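Local coordinates for DUF3194 domain-containing protein (Thermococcus onnurineus, PDB 3UEB) that is of unknown function but folds as an alpha and beta protein of the UPF0440 family, found here as a pair of identical subunits, at residues E21-I26 / I56-T61; Y37-D40 / E46-D49. One frame throughout, in Å; residues are numbered along the deposited sequence.

Contact 1 (E21-I26 / I56-T61)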
loop_
_atom_site.group_PDB
_atom_site.type_symbol
_atom_site.label_atom_id
_atom_site.label_comp_id
_atom_site.label_asym_id
_atom_site.label_seq_id
_atom_site.Cartn_x
_atom_site.Cartn_y
_atom_site.Cartn_z
ATOM N N GLU A 21 8.584 7.673 -11.440
ATOM C CA GLU A 21 8.904 7.899 -10.035
ATOM C C GLU A 21 7.764 8.637 -9.327
ATOM O O GLU A 21 7.329 8.243 -8.239
ATOM C CB GLU A 21 10.198 8.703 -9.911
ATOM C CG GLU A 21 10.419 9.294 -8.533
ATOM C CD GLU A 21 11.770 9.966 -8.398
ATOM O OE1 GLU A 21 12.100 10.827 -9.240
ATOM O OE2 GLU A 21 12.503 9.636 -7.444
ATOM N N GLN A 22 7.282 9.715 -9.943
ATOM C CA GLN A 22 6.193 10.488 -9.360
ATOM C C GLN A 22 4.934 9.627 -9.299
ATOM O O GLN A 22 4.023 9.895 -8.523
ATOM C CB GLN A 22 5.939 11.751 -10.186
ATOM C CG GLN A 22 7.159 12.654 -10.301
ATOM C CD GLN A 22 6.930 13.819 -11.237
ATOM O OE1 GLN A 22 6.341 13.660 -12.304
ATOM N NE2 GLN A 22 7.404 14.994 -10.850
ATOM N N LEU A 23 4.897 8.587 -10.120
ATOM C CA LEU A 23 3.764 7.675 -10.151
ATOM C C LEU A 23 3.728 6.896 -8.833
ATOM O O LEU A 23 2.657 6.670 -8.261
ATOM C CB LEU A 23 3.914 6.717 -11.333
ATOM C CG LEU A 23 2.652 6.235 -12.042
ATOM C CD1 LEU A 23 1.817 7.436 -12.504
ATOM C CD2 LEU A 23 3.058 5.388 -13.234
ATOM N N ILE A 24 4.902 6.482 -8.365
ATOM C CA ILE A 24 5.024 5.746 -7.106
ATOM C C ILE A 24 4.563 6.654 -5.968
ATOM O O ILE A 24 3.780 6.249 -5.107
ATOM C CB ILE A 24 6.505 5.307 -6.844
ATOM C CG1 ILE A 24 6.806 3.997 -7.573
ATOM C CG2 ILE A 24 6.767 5.142 -5.350
ATOM C CD1 ILE A 24 6.777 4.106 -9.076
ATOM N N GLU A 25 5.056 7.886 -5.979
ATOM C CA GLU A 25 4.706 8.870 -4.963
ATOM C C GLU A 25 3.187 9.079 -4.897
ATOM O O GLU A 25 2.601 9.125 -3.814
ATOM C CB GLU A 25 5.387 10.200 -5.285
ATOM C CG GLU A 25 5.281 11.246 -4.197
ATOM C CD GLU A 25 5.661 12.626 -4.703
ATOM O OE1 GLU A 25 6.644 12.737 -5.469
ATOM O OE2 GLU A 25 4.977 13.603 -4.333
ATOM N N ILE A 26 2.556 9.216 -6.061
ATOM C CA ILE A 26 1.117 9.426 -6.113
ATOM C C ILE A 26 0.373 8.164 -5.691
ATOM O O ILE A 26 -0.638 8.236 -4.996
ATOM C CB ILE A 26 0.661 9.841 -7.531
ATOM C CG1 ILE A 26 1.227 11.223 -7.865
ATOM C CG2 ILE A 26 -0.870 9.850 -7.612
ATOM C CD1 ILE A 26 0.758 12.322 -6.926
ATOM N N ILE A 56 1.444 -0.276 -9.826
ATOM C CA ILE A 56 2.045 0.645 -10.785
ATOM C C ILE A 56 2.538 -0.144 -11.994
ATOM O O ILE A 56 3.374 -1.041 -11.875
ATOM C CB ILE A 56 3.224 1.446 -10.162
ATOM C CG1 ILE A 56 2.691 2.544 -9.227
ATOM C CG2 ILE A 56 4.055 2.102 -11.262
ATOM C CD1 ILE A 56 2.104 2.042 -7.929
ATOM N N ASN A 57 2.004 0.192 -13.161
ATOM C CA ASN A 57 2.375 -0.492 -14.389
ATOM C C ASN A 57 2.015 0.398 -15.575
ATOM O O ASN A 57 0.930 0.280 -16.150
ATOM C CB ASN A 57 1.624 -1.823 -14.486
ATOM C CG ASN A 57 2.096 -2.678 -15.644
ATOM O OD1 ASN A 57 2.538 -2.161 -16.678
ATOM N ND2 ASN A 57 1.991 -3.996 -15.486
ATOM N N ARG A 58 2.931 1.287 -15.941
ATOM C CA ARG A 58 2.705 2.204 -17.049
ATOM C C ARG A 58 2.564 1.543 -18.423
ATOM O O ARG A 58 1.857 2.049 -19.289
ATOM C CB ARG A 58 3.827 3.246 -17.096
ATOM C CG ARG A 58 3.808 4.107 -18.357
ATOM C CD ARG A 58 4.396 5.489 -18.100
ATOM N NE ARG A 58 3.537 6.293 -17.232
ATOM C CZ ARG A 58 3.876 7.483 -16.746
ATOM N NH1 ARG A 58 5.062 8.009 -17.038
ATOM N NH2 ARG A 58 3.026 8.161 -15.984
ATOM N N GLU A 59 3.217 0.408 -18.629
ATOM C CA GLU A 59 3.139 -0.243 -19.928
ATOM C C GLU A 59 1.926 -1.116 -20.222
ATOM O O GLU A 59 1.619 -1.358 -21.387
ATOM C CB GLU A 59 4.417 -1.034 -20.189
ATOM C CG GLU A 59 5.593 -0.132 -20.535
ATOM C CD GLU A 59 6.391 -0.646 -21.711
ATOM O OE1 GLU A 59 7.080 -1.674 -21.548
ATOM O OE2 GLU A 59 6.319 -0.027 -22.799
ATOM N N GLU A 60 1.220 -1.577 -19.192
ATOM C CA GLU A 60 0.055 -2.431 -19.427
ATOM C C GLU A 60 -1.261 -1.915 -18.842
ATOM O O GLU A 60 -2.305 -2.536 -19.029
ATOM C CB GLU A 60 0.334 -3.845 -18.897
ATOM C CG GLU A 60 1.521 -4.546 -19.562
ATOM C CD GLU A 60 1.930 -5.827 -18.841
ATOM O OE1 GLU A 60 2.345 -5.751 -17.662
ATOM O OE2 GLU A 60 1.838 -6.915 -19.448
ATOM N N THR A 61 -1.222 -0.788 -18.137
ATOM C CA THR A 61 -2.442 -0.224 -17.550
ATOM C C THR A 61 -2.475 1.287 -17.777
ATOM O O THR A 61 -1.594 1.841 -18.438
ATOM C CB THR A 61 -2.525 -0.479 -16.005
ATOM O OG1 THR A 61 -1.620 0.389 -15.313
ATOM C CG2 THR A 61 -2.170 -1.912 -15.674
#
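Where the first turns of helix 20-41 meet the beta hairpin loop between strands 49-56 and 63-71, Leu23 and Ile56 run past each other in opposite senses, Leu23 CD2 4.0 Å from Ile56 CG2. Ile24 reaches the same methyl from another direction, with its CD1 4.0 Å from Ile56 CG2, and the two isoleucine side chains cross nearly at a right angle. Ile56 CG2 stands anti to the backbone N (CG1 at chi1 -75°), which turns this methyl to the helix, within reach of both residues. Arg58 bends at chi3, and its NH2 comes obliquely to both Leu23 methyls, 3.8 Å from CD1 and 3.9 Å from CD2. Leu23 CD2 thus has Ile56 on one side and Arg58 on the other. The guanidinium is held elsewhere: NH1 bonds to Leu18 O, and NE makes a salt bridge with Asp63. Asn57 OD1 accepts from Glu60 N at 2.9 Å in an Asx motif, and Asn57 ND2 gives a 2.8 Å bond to Glu60 OE1. Phe39 of the second subunit packs on Ile24. The arrangement is a helix start packed on a hairpin turn of a three-stranded antiparallel sheet, order 1-3-2, which runs on through Ile56 into the second subunit.

Contact 2 (Y37-D40 / E46-D49); sequences YVFD and EVKD
Val47 sets its side chain against Phe39 and Val38, near the end of helix 20-41. All three residues are buried, and the contact between them is wholly apolar. Both methyls of Val47 meet the Phe39 ring, and CG2 meets Val38 as well. Val47 CG1 lies 4.1 Å from Phe39 CZ, at the far end of the ring. Val47 CG2 is 4.0 Å from Val38 CG1 and also 4.1 Å from Phe39 CE2. Val47 CG1 is anti to the backbone N (chi1 -178°), and CG2 is anti to the carbonyl carbon. This spread lets one residue touch two neighbours on the helix. The CB of Val47 points toward the helix. Phe39 CG is anti to the carbonyl carbon (chi1 -77°), which swings the ring so that its CE2-CZ end lies against Val47. The two side chains are roughly perpendicular, and the methyl CG1 approaches the ring obliquely.

The contact folds the loop that joins helix 20-41 to strand 49-56, an outer strand of the chain's three-stranded antiparallel sheet, back onto the helix end. Beyond Val47 the strand opens with a classic bulge, Lys48 and Asp49 standing opposite the single residue Glu71. Val38 also packs on Leu70 of strand 63-71, and both Val38 and Phe39 touch Ile50. An alanine in place of Val47 would probably open a gap beside the Phe39 ring and leave Val38 CG1 without its methyl partner. At the subunit interface, Asp49 OD1 accepts a weak hydrogen bond from Asn57 ND2 of the second subunit, and Phe39 packs on Glu20 of that subunit.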
loop_
_atom_site.group_PDB
_atom_site.type_symbol
_atom_site.label_atom_id
_atom_site.label_comp_id
_atom_site.label_asym_id
_atom_site.label_seq_id
_atom_site.Cartn_x
_atom_site.Cartn_y
_atom_site.Cartn_z
ATOM N N TYR A 37 -8.181 7.761 5.926
ATOM C CA TYR A 37 -9.605 8.037 5.990
ATOM C C TYR A 37 -10.375 6.967 6.748
ATOM O O TYR A 37 -11.217 7.280 7.574
ATOM C CB TYR A 37 -10.201 8.168 4.595
ATOM C CG TYR A 37 -11.478 8.962 4.594
ATOM C CD1 TYR A 37 -11.453 10.348 4.448
ATOM C CD2 TYR A 37 -12.710 8.338 4.767
ATOM C CE1 TYR A 37 -12.627 11.096 4.469
ATOM C CE2 TYR A 37 -13.890 9.077 4.794
ATOM C CZ TYR A 37 -13.838 10.454 4.645
ATOM O OH TYR A 37 -14.993 11.199 4.675
ATOM N N VAL A 38 -10.093 5.703 6.459
ATOM C CA VAL A 38 -10.791 4.621 7.137
ATOM C C VAL A 38 -10.564 4.639 8.648
ATOM O O VAL A 38 -11.519 4.531 9.415
ATOM C CB VAL A 38 -10.379 3.254 6.579
ATOM C CG1 VAL A 38 -10.958 2.150 7.433
ATOM C CG2 VAL A 38 -10.883 3.115 5.145
ATOM N N PHE A 39 -9.313 4.797 9.074
ATOM C CA PHE A 39 -9.007 4.810 10.503
ATOM C C PHE A 39 -9.380 6.097 11.225
ATOM O O PHE A 39 -9.422 6.130 12.455
ATOM C CB PHE A 39 -7.523 4.503 10.743
ATOM C CG PHE A 39 -7.182 3.047 10.611
ATOM C CD1 PHE A 39 -6.549 2.564 9.473
ATOM C CD2 PHE A 39 -7.519 2.147 11.627
ATOM C CE1 PHE A 39 -6.252 1.202 9.340
ATOM C CE2 PHE A 39 -7.229 0.784 11.506
ATOM C CZ PHE A 39 -6.593 0.309 10.358
ATOM N N ASP A 40 -9.636 7.165 10.479
ATOM C CA ASP A 40 -10.024 8.416 11.113
ATOM C C ASP A 40 -11.533 8.460 11.285
ATOM O O ASP A 40 -12.056 9.308 12.009
ATOM C CB ASP A 40 -9.584 9.630 10.284
ATOM C CG ASP A 40 -8.086 9.873 10.342
ATOM O OD1 ASP A 40 -7.467 9.613 11.399
ATOM O OD2 ASP A 40 -7.530 10.344 9.330
ATOM N N GLU A 46 -13.786 -1.443 14.934
ATOM C CA GLU A 46 -14.719 -1.543 13.812
ATOM C C GLU A 46 -14.018 -1.965 12.527
ATOM O O GLU A 46 -14.666 -2.411 11.583
ATOM C CB GLU A 46 -15.451 -0.215 13.591
ATOM C CG GLU A 46 -16.549 0.047 14.605
ATOM C CD GLU A 46 -17.148 1.440 14.488
ATOM O OE1 GLU A 46 -18.250 1.653 15.035
ATOM O OE2 GLU A 46 -16.518 2.323 13.861
ATOM N N VAL A 47 -12.699 -1.813 12.481
ATOM C CA VAL A 47 -11.960 -2.211 11.295
ATOM C C VAL A 47 -11.471 -3.636 11.494
ATOM O O VAL A 47 -10.370 -3.864 11.991
ATOM C CB VAL A 47 -10.749 -1.291 11.032
ATOM C CG1 VAL A 47 -10.041 -1.726 9.746
ATOM C CG2 VAL A 47 -11.213 0.161 10.917
ATOM N N LYS A 48 -12.306 -4.594 11.115
ATOM C CA LYS A 48 -11.959 -5.994 11.254
ATOM C C LYS A 48 -10.852 -6.352 10.260
ATOM O O LYS A 48 -9.887 -7.037 10.606
ATOM C CB LYS A 48 -13.201 -6.854 11.015
ATOM C CG LYS A 48 -12.995 -8.348 11.153
ATOM C CD LYS A 48 -14.333 -9.066 11.040
ATOM C CE LYS A 48 -14.183 -10.572 11.011
ATOM N NZ LYS A 48 -15.505 -11.240 10.774
ATOM N N ASP A 49 -10.980 -5.871 9.032
ATOM C CA ASP A 49 -9.981 -6.165 8.018
ATOM C C ASP A 49 -9.987 -5.114 6.933
ATOM O O ASP A 49 -11.021 -4.852 6.319
ATOM C CB ASP A 49 -10.251 -7.525 7.378
ATOM C CG ASP A 49 -9.142 -7.955 6.427
ATOM O OD1 ASP A 49 -8.041 -8.292 6.913
ATOM O OD2 ASP A 49 -9.369 -7.960 5.197
#

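Overall arrangement
From the N terminus the chain runs through strand 6-14 into helix 20-41, whose early turns supply the first half of contact 1 and whose last turn supplies the first half of contact 2. Residues 46-49 then fold back on the helix end, so contact 2 closes a short loop. Strand 49-56 follows, and residues 56-61 return to the start of the helix to close the wider loop of contact 1. Contact 2 is therefore nested within contact 1. Their centres are 26 Å apart, on opposite sides of the chain's centre. Together they tie both ends of helix 20-41 to both ends of strand 49-56. Both also touch the second subunit.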